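Local coordinates for PilY2 protein (Pseudomonas aeruginosa, PDB 3TDQ) that probably takes part in the biogenesis of type 4 fimbriae, though its molecular role is not established, at residues L29-N34 with S60-T65; P49-S54 with I69-Q74. One frame throughout, in Å; residues are numbered along the deposited sequence.

Contact 1. Residues L29-N34 with S60-T65; sequences LYRLPN and SQPWST
Arg31 and Thr65 face each other across the most enclosed part of the contact, where they form a single beta bridge with their CA atoms 4.6 Å apart. One direct hydrogen bond joins the backbones here, from Arg31 N to Ser64 O at 2.8 Å. Further along, Pro33 CD packs against Thr65 CG2 at 3.7 Å. Since the two strands involved, 28-31 and 65-71, are the outermost of an antiparallel five-stranded sheet, the bridge brings its two margins together, an arrangement consistent with the closed barrel expected of the OB clan.

Toward the periphery, Leu29 makes a close but partly exposed contact with one face of the Trp63 indole. CB of Leu29 stands 3.8 Å from the centroid of the six-membered ring of Trp63, 19° off the ring normal, which defines a CH-pi contact. With CG of Leu29 anti to its carbonyl carbon (chi1 -68°), the side chain runs alongside the indole in the same direction, bringing CD1 to 3.7 Å from CH2 of Trp63. CB of Pro62, a residue that follows a cis peptide bond, lies over the opposite face near the rim.

Water enters at two separate points. One molecule spans Leu29 O and Ser64 N; the other accepts from Arg31 NE, at 3.2 Å, and from Trp63 N. The Arg31 side chain is modelled in two conformers, so its contacts are tentative: in one of them, bends at chi2 and chi3 carry NH2 to 3.4 Å from Trp63 CD1 at the indole edge, with guanidinium and ring planes 69° apart and therefore unstacked.

Contact 2. Residues P49-S54 with I69-Q74; sequences PGSVVS and IYIHKQ
His72 reaches across to Ser54, and its side chain can be traced outward from the backbone. CB passes Val52 CG1 at 3.9 Å; CG, anti to the carbonyl carbon (chi1 -68°), starts a ring whose edge faces the other strand. CD2 lies 3.4 Å from Val52 O, ND1 sits at the edge of the Tyr70 ring, and CE1 is 3.4 Å from Ser54 OG. At the tip, NE2 hydrogen-bonds Ser54 OG at 2.6 Å, in the plane of the imidazole, while Tyr70 CD2 lies over the ring's centre.

The backbone supports this pairing as an antiparallel ladder of a beta hairpin. Ser54 and Tyr70 form a hydrogen-bonded pair with two bonds, and His72 N donates to Val52 O at 2.8 Å. Beyond them, a water links Val52 N to His72 O. On the face that carries Val53 and Ile71 the contacts are between apolar groups: Val53 CG1 meets Ile69 CD1 at 3.9 Å and Ile71 CG1 at 4.1 Å.

Tyr70 OH hydrogen-bonds Glu8 OE2 of the second subunit, and that Glu8 also packs on His72. The short Ser54-His72 bond, together with Tyr70 CD2 over the ring, helps to set the imidazole's rotation; either Ser54 OG or His72 NE2 could be the donor, so the geometry leaves the tautomer open.

In the fold
The centres of contact 1 and contact 2 lie about 18 Å apart, and both reach the same antiparallel sheet. Along the chain their segments alternate, 29-34, 49-54, 60-65 and 69-74, so the two pairings cross in sequence. Strand 65-71 serves both: contact 1 meets its beginning and contact 2 its end, where it pairs with strand 52-58. Contact 2 is thus pairing between sheet neighbours, whereas contact 1 lies where the margins meet; together they are consistent with a sheet closing on itself, as in the OB clan. Contact 1 is a surface contact untouched by the second subunit; contact 2, nearer the chain centre, also borders that subunit, combining hairpin pairing with dimer contacts.

Contact 1. Residues L29-N34 with S60-T65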
ATOM      1  N   LEU A  29       9.142  -8.263 -15.777  1.00 25.06           N
ATOM      2  CA  LEU A  29       8.459  -9.381 -15.099  1.00 24.24           C
ATOM      3  C   LEU A  29       8.948  -9.570 -13.686  1.00 29.20           C
ATOM      4  O   LEU A  29      10.141  -9.419 -13.394  1.00 26.17           O
ATOM      5  CB  LEU A  29       8.656 -10.702 -15.861  1.00 25.14           C
ATOM      6  CG  LEU A  29       7.976 -10.795 -17.232  1.00 29.11           C
ATOM      7  CD1 LEU A  29       8.404 -12.025 -17.928  1.00 29.60           C
ATOM      8  CD2 LEU A  29       6.445 -10.828 -17.095  1.00 27.80           C
ATOM      9  N   TYR A  30       7.989  -9.888 -12.797  1.00 25.55           N
ATOM     10  CA  TYR A  30       8.243 -10.134 -11.405  1.00 24.78           C
ATOM     11  C   TYR A  30       7.520 -11.367 -10.958  1.00 29.06           C
ATOM     12  O   TYR A  30       6.436 -11.657 -11.474  1.00 28.32           O
ATOM     13  CB  TYR A  30       7.714  -8.948 -10.545  1.00 25.24           C
ATOM     14  CG  TYR A  30       8.334  -7.616 -10.884  1.00 25.45           C
ATOM     15  CD1 TYR A  30       7.804  -6.817 -11.899  1.00 25.55           C
ATOM     16  CD2 TYR A  30       9.476  -7.166 -10.218  1.00 26.17           C
ATOM     17  CE1 TYR A  30       8.395  -5.607 -12.252  1.00 27.16           C
ATOM     18  CE2 TYR A  30      10.066  -5.943 -10.554  1.00 27.84           C
ATOM     19  CZ  TYR A  30       9.515  -5.166 -11.569  1.00 33.70           C
ATOM     20  OH  TYR A  30      10.066  -3.968 -11.942  1.00 36.72           O
ATOM     21  N   ARG A  31       8.078 -12.059  -9.961  1.00 24.75           N
ATOM     22  CA  ARG A  31       7.402 -13.195  -9.359  0.50 25.03           C
ATOM     23  C   ARG A  31       6.418 -12.630  -8.351  1.00 28.94           C
ATOM     24  O   ARG A  31       6.789 -11.756  -7.566  1.00 27.79           O
ATOM     25  CB  ARG A  31       8.403 -14.162  -8.684  0.50 26.32           C
ATOM     26  CG  ARG A  31       7.761 -15.422  -8.074  0.50 30.51           C
ATOM     27  CD  ARG A  31       7.441 -16.492  -9.119  0.50 37.21           C
ATOM     28  NE  ARG A  31       8.635 -16.884  -9.868  0.50 40.54           N
ATOM     29  CZ  ARG A  31       8.621 -17.484 -11.048  0.50 49.23           C
ATOM     30  NH1 ARG A  31       7.470 -17.796 -11.628  0.50 39.51           N
ATOM     31  NH2 ARG A  31       9.759 -17.779 -11.659  0.50 33.45           N
ATOM     32  N   LEU A  32       5.165 -13.083  -8.391  1.00 25.77           N
ATOM     33  CA  LEU A  32       4.153 -12.645  -7.440  1.00 24.62           C
ATOM     34  C   LEU A  32       3.592 -13.936  -6.800  1.00 27.49           C
ATOM     35  O   LEU A  32       2.668 -14.544  -7.330  1.00 26.63           O
ATOM     36  CB  LEU A  32       3.088 -11.762  -8.106  1.00 24.36           C
ATOM     37  CG  LEU A  32       1.980 -11.175  -7.219  1.00 26.66           C
ATOM     38  CD1 LEU A  32       2.533 -10.499  -5.962  1.00 25.11           C
ATOM     39  CD2 LEU A  32       1.183 -10.160  -8.003  1.00 24.41           C
ATOM     40  N   PRO A  33       4.248 -14.429  -5.728  1.00 25.75           N
ATOM     41  CA  PRO A  33       3.840 -15.718  -5.138  1.00 25.54           C
ATOM     42  C   PRO A  33       2.525 -15.605  -4.397  1.00 27.26           C
ATOM     43  O   PRO A  33       2.110 -14.502  -4.046  1.00 25.34           O
ATOM     44  CB  PRO A  33       5.010 -16.070  -4.185  1.00 27.54           C
ATOM     45  CG  PRO A  33       5.605 -14.782  -3.822  1.00 31.74           C
ATOM     46  CD  PRO A  33       5.379 -13.834  -4.994  1.00 27.37           C
ATOM     47  N   ASN A  34       1.869 -16.750  -4.159  1.00 23.80           N
ATOM     48  CA  ASN A  34       0.584 -16.797  -3.423  1.00 24.88           C
ATOM     49  C   ASN A  34       0.732 -16.279  -1.986  1.00 29.05           C
ATOM     50  O   ASN A  34      -0.246 -15.860  -1.402  1.00 28.81           O
ATOM     51  CB  ASN A  34       0.056 -18.253  -3.390  1.00 24.27           C
ATOM     52  CG  ASN A  34      -0.299 -18.845  -4.745  1.00 34.72           C
ATOM     53  OD1 ASN A  34      -0.391 -18.135  -5.780  1.00 28.56           O
ATOM     54  ND2 ASN A  34      -0.455 -20.174  -4.769  1.00 26.28           N
ATOM     55  N   SER A  60      15.726 -11.722  -6.520  1.00 23.58           N
ATOM     56  CA  SER A  60      15.793 -13.179  -6.681  1.00 23.37           C
ATOM     57  C   SER A  60      15.890 -13.539  -8.136  1.00 27.90           C
ATOM     58  O   SER A  60      15.674 -12.703  -9.017  1.00 27.73           O
ATOM     59  CB  SER A  60      14.592 -13.884  -6.034  1.00 26.51           C
ATOM     60  OG  SER A  60      13.351 -13.353  -6.476  1.00 31.00           O
ATOM     61  N   GLN A  61      16.226 -14.797  -8.383  1.00 26.77           N
ATOM     62  CA  GLN A  61      16.451 -15.354  -9.719  1.00 28.12           C
ATOM     63  C   GLN A  61      15.413 -16.456 -10.008  1.00 32.78           C
ATOM     64  O   GLN A  61      15.171 -17.277  -9.128  1.00 32.24           O
ATOM     65  CB  GLN A  61      17.909 -15.924  -9.742  1.00 30.21           C
ATOM     66  CG  GLN A  61      18.433 -16.413 -11.096  1.00 40.68           C
ATOM     67  CD  GLN A  61      17.882 -17.753 -11.540  1.00 44.79           C
ATOM     68  OE1 GLN A  61      17.535 -18.626 -10.735  1.00 37.47           O
ATOM     69  NE2 GLN A  61      17.784 -17.929 -12.840  1.00 42.08           N
ATOM     70  N   PRO A  62      14.848 -16.578 -11.228  1.00 31.61           N
ATOM     71  CA  PRO A  62      15.072 -15.742 -12.424  1.00 31.36           C
ATOM     72  C   PRO A  62      14.374 -14.390 -12.353  1.00 32.68           C
ATOM     73  O   PRO A  62      14.857 -13.444 -12.981  1.00 31.72           O
ATOM     74  CB  PRO A  62      14.555 -16.621 -13.572  1.00 33.43           C
ATOM     75  CG  PRO A  62      13.471 -17.459 -12.942  1.00 37.59           C
ATOM     76  CD  PRO A  62      13.920 -17.700 -11.510  1.00 33.20           C
ATOM     77  N   TRP A  63      13.286 -14.273 -11.558  1.00 29.71           N
ATOM     78  CA  TRP A  63      12.571 -13.008 -11.423  1.00 29.26           C
ATOM     79  C   TRP A  63      12.577 -12.545  -9.996  1.00 32.95           C
ATOM     80  O   TRP A  63      12.449 -13.379  -9.091  1.00 33.41           O
ATOM     81  CB  TRP A  63      11.114 -13.144 -11.935  1.00 28.34           C
ATOM     82  CG  TRP A  63      11.024 -13.796 -13.292  1.00 29.66           C
ATOM     83  CD1 TRP A  63      10.688 -15.091 -13.562  1.00 32.75           C
ATOM     84  CD2 TRP A  63      11.411 -13.213 -14.545  1.00 30.03           C
ATOM     85  NE1 TRP A  63      10.791 -15.336 -14.919  1.00 33.02           N
ATOM     86  CE2 TRP A  63      11.220 -14.192 -15.545  1.00 34.65           C
ATOM     87  CE3 TRP A  63      11.935 -11.963 -14.915  1.00 31.96           C
ATOM     88  CZ2 TRP A  63      11.500 -13.946 -16.896  1.00 34.85           C
ATOM     89  CZ3 TRP A  63      12.163 -11.704 -16.256  1.00 34.06           C
ATOM     90  CH2 TRP A  63      11.986 -12.700 -17.225  1.00 35.18           C
ATOM     91  N   SER A  64      12.667 -11.213  -9.778  1.00 28.30           N
ATOM     92  CA  SER A  64      12.621 -10.666  -8.414  1.00 27.20           C
ATOM     93  C   SER A  64      11.210 -10.815  -7.868  1.00 28.87           C
ATOM     94  O   SER A  64      10.246 -10.852  -8.641  1.00 27.86           O
ATOM     95  CB  SER A  64      13.107  -9.228  -8.374  1.00 31.10           C
ATOM     96  OG  SER A  64      14.528  -9.275  -8.474  1.00 31.42           O
ATOM     97  N   THR A  65      11.101 -11.008  -6.544  1.00 24.60           N
ATOM     98  CA  THR A  65       9.858 -11.365  -5.880  1.00 23.77           C
ATOM     99  C   THR A  65       9.191 -10.177  -5.210  1.00 27.05           C
ATOM    100  O   THR A  65       9.784  -9.558  -4.331  1.00 26.31           O
ATOM    101  CB  THR A  65      10.150 -12.482  -4.852  1.00 29.05           C
ATOM    102  OG1 THR A  65      10.746 -13.575  -5.537  1.00 28.96           O
ATOM    103  CG2 THR A  65       8.894 -12.992  -4.144  1.00 24.57           C
TER
HETATM  104  O   HOH W   1      12.358  -9.278 -11.850  1.00 23.46           O
HETATM  105  O   HOH W   2      11.740 -16.075  -9.576  1.00 36.48           O

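Contact 2. Residues P49-S54 with I69-Q74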
ATOM      1  N   PRO A  49      -4.734  -6.260 -15.659  1.00 31.24           N
ATOM      2  CA  PRO A  49      -4.200  -5.300 -16.654  1.00 30.69           C
ATOM      3  C   PRO A  49      -4.865  -3.934 -16.450  1.00 32.14           C
ATOM      4  O   PRO A  49      -6.079  -3.871 -16.272  1.00 30.64           O
ATOM      5  CB  PRO A  49      -4.608  -5.924 -17.996  1.00 32.77           C
ATOM      6  CG  PRO A  49      -4.777  -7.398 -17.694  1.00 37.49           C
ATOM      7  CD  PRO A  49      -5.357  -7.433 -16.316  1.00 32.93           C
ATOM      8  N   GLY A  50      -4.065  -2.884 -16.368  1.00 27.95           N
ATOM      9  CA  GLY A  50      -4.560  -1.537 -16.109  1.00 27.13           C
ATOM     10  C   GLY A  50      -4.409  -1.098 -14.662  1.00 30.84           C
ATOM     11  O   GLY A  50      -4.562   0.092 -14.383  1.00 30.91           O
ATOM     12  N   SER A  51      -4.113  -2.034 -13.716  1.00 26.38           N
ATOM     13  CA  SER A  51      -3.919  -1.645 -12.306  1.00 25.90           C
ATOM     14  C   SER A  51      -2.699  -0.751 -12.177  1.00 29.30           C
ATOM     15  O   SER A  51      -1.649  -1.040 -12.768  1.00 28.12           O
ATOM     16  CB  SER A  51      -3.753  -2.859 -11.388  1.00 27.52           C
ATOM     17  OG  SER A  51      -4.884  -3.709 -11.388  1.00 34.85           O
ATOM     18  N   VAL A  52      -2.840   0.344 -11.420  1.00 25.12           N
ATOM     19  CA  VAL A  52      -1.730   1.253 -11.164  1.00 25.06           C
ATOM     20  C   VAL A  52      -1.193   0.801  -9.811  1.00 27.46           C
ATOM     21  O   VAL A  52      -1.976   0.690  -8.868  1.00 25.52           O
ATOM     22  CB  VAL A  52      -2.158   2.743 -11.223  1.00 29.34           C
ATOM     23  CG1 VAL A  52      -1.060   3.654 -10.680  1.00 28.66           C
ATOM     24  CG2 VAL A  52      -2.559   3.144 -12.641  1.00 29.37           C
ATOM     25  N   VAL A  53       0.104   0.468  -9.726  1.00 23.69           N
ATOM     26  CA  VAL A  53       0.631  -0.150  -8.490  1.00 22.71           C
ATOM     27  C   VAL A  53       1.913   0.452  -7.944  1.00 27.87           C
ATOM     28  O   VAL A  53       2.709   1.004  -8.686  1.00 27.31           O
ATOM     29  CB  VAL A  53       0.877  -1.665  -8.733  1.00 24.92           C
ATOM     30  CG1 VAL A  53      -0.444  -2.442  -8.832  1.00 23.97           C
ATOM     31  CG2 VAL A  53       1.782  -1.912  -9.968  1.00 24.26           C
ATOM     32  N   SER A  54       2.094   0.318  -6.618  1.00 26.07           N
ATOM     33  CA  SER A  54       3.317   0.589  -5.859  1.00 25.13           C
ATOM     34  C   SER A  54       3.705  -0.764  -5.315  1.00 28.83           C
ATOM     35  O   SER A  54       2.810  -1.509  -4.885  1.00 25.99           O
ATOM     36  CB  SER A  54       3.094   1.606  -4.747  1.00 28.07           C
ATOM     37  OG  SER A  54       2.884   2.885  -5.316  1.00 35.50           O
ATOM     38  N   ILE A  69       2.362  -5.323  -2.442  1.00 24.61           N
ATOM     39  CA  ILE A  69       1.890  -4.556  -3.606  1.00 24.45           C
ATOM     40  C   ILE A  69       0.561  -3.865  -3.271  1.00 27.71           C
ATOM     41  O   ILE A  69      -0.333  -4.475  -2.690  1.00 25.79           O
ATOM     42  CB  ILE A  69       1.827  -5.425  -4.898  1.00 26.53           C
ATOM     43  CG1 ILE A  69       1.481  -4.579  -6.159  1.00 26.42           C
ATOM     44  CG2 ILE A  69       0.937  -6.674  -4.728  1.00 25.39           C
ATOM     45  CD1 ILE A  69       1.882  -5.272  -7.546  1.00 28.88           C
ATOM     46  N   TYR A  70       0.451  -2.583  -3.667  1.00 26.26           N
ATOM     47  CA  TYR A  70      -0.712  -1.755  -3.405  1.00 25.19           C
ATOM     48  C   TYR A  70      -1.307  -1.245  -4.718  1.00 27.47           C
ATOM     49  O   TYR A  70      -0.588  -0.708  -5.553  1.00 26.29           O
ATOM     50  CB  TYR A  70      -0.316  -0.581  -2.485  1.00 26.28           C
ATOM     51  CG  TYR A  70      -1.405   0.448  -2.253  1.00 28.59           C
ATOM     52  CD1 TYR A  70      -2.318   0.306  -1.205  1.00 30.93           C
ATOM     53  CD2 TYR A  70      -1.475   1.607  -3.025  1.00 28.92           C
ATOM     54  CE1 TYR A  70      -3.303   1.270  -0.967  1.00 29.18           C
ATOM     55  CE2 TYR A  70      -2.450   2.579  -2.792  1.00 30.14           C
ATOM     56  CZ  TYR A  70      -3.366   2.404  -1.765  1.00 34.02           C
ATOM     57  OH  TYR A  70      -4.347   3.355  -1.569  1.00 28.67           O
ATOM     58  N   ILE A  71      -2.626  -1.389  -4.876  1.00 23.94           N
ATOM     59  CA  ILE A  71      -3.328  -0.897  -6.067  1.00 24.34           C
ATOM     60  C   ILE A  71      -3.837   0.507  -5.763  1.00 30.81           C
ATOM     61  O   ILE A  71      -4.575   0.697  -4.799  1.00 32.37           O
ATOM     62  CB  ILE A  71      -4.463  -1.870  -6.497  1.00 27.42           C
ATOM     63  CG1 ILE A  71      -3.899  -3.294  -6.836  1.00 28.55           C
ATOM     64  CG2 ILE A  71      -5.269  -1.286  -7.681  1.00 27.17           C
ATOM     65  CD1 ILE A  71      -4.960  -4.470  -6.744  1.00 35.91           C
ATOM     66  N   HIS A  72      -3.422   1.485  -6.571  1.00 29.70           N
ATOM     67  CA  HIS A  72      -3.865   2.876  -6.471  1.00 31.08           C
ATOM     68  C   HIS A  72      -5.309   2.967  -6.941  1.00 34.30           C
ATOM     69  O   HIS A  72      -5.646   2.466  -8.024  1.00 33.53           O
ATOM     70  CB  HIS A  72      -2.948   3.792  -7.287  1.00 32.61           C
ATOM     71  CG  HIS A  72      -1.580   3.893  -6.704  1.00 37.53           C
ATOM     72  ND1 HIS A  72      -1.252   4.890  -5.808  1.00 41.61           N
ATOM     73  CD2 HIS A  72      -0.531   3.051  -6.818  1.00 39.81           C
ATOM     74  CE1 HIS A  72       0.004   4.653  -5.444  1.00 41.00           C
ATOM     75  NE2 HIS A  72       0.483   3.567  -6.043  1.00 40.41           N
ATOM     76  N   LYS A  73      -6.163   3.605  -6.124  1.00 29.27           N
ATOM     77  CA  LYS A  73      -7.590   3.736  -6.438  1.00 29.76           C
ATOM     78  C   LYS A  73      -7.865   5.068  -7.112  1.00 32.17           C
ATOM     79  O   LYS A  73      -8.429   5.974  -6.505  1.00 32.03           O
ATOM     80  CB  LYS A  73      -8.457   3.559  -5.176  1.00 32.99           C
ATOM     81  CG  LYS A  73      -8.625   2.088  -4.824  1.00 46.53           C
ATOM     82  CD  LYS A  73      -7.725   1.782  -3.718  1.00 42.94           C
ATOM     83  CE  LYS A  73      -7.411   0.337  -3.473  1.00 35.20           C
ATOM     84  NZ  LYS A  73      -6.210   0.307  -2.559  1.00 27.30           N
ATOM     85  N   GLN A  74      -7.429   5.184  -8.356  1.00 29.34           N
ATOM     86  CA  GLN A  74      -7.537   6.406  -9.177  1.00 31.53           C
ATOM     87  C   GLN A  74      -8.988   6.827  -9.423  1.00 34.91           C
ATOM     88  O   GLN A  74      -9.242   8.015  -9.615  1.00 33.72           O
ATOM     89  CB  GLN A  74      -6.821   6.224 -10.521  1.00 32.67           C
ATOM     90  CG  GLN A  74      -5.288   6.176 -10.378  1.00 30.35           C
ATOM     91  CD  GLN A  74      -4.599   6.170 -11.707  1.00 38.74           C
ATOM     92  OE1 GLN A  74      -5.186   5.821 -12.744  1.00 35.91           O
ATOM     93  NE2 GLN A  74      -3.333   6.550 -11.703  1.00 26.51           N
TER
HETATM   94  O   HOH W   3      -5.367   1.076 -10.309  1.00 27.23           O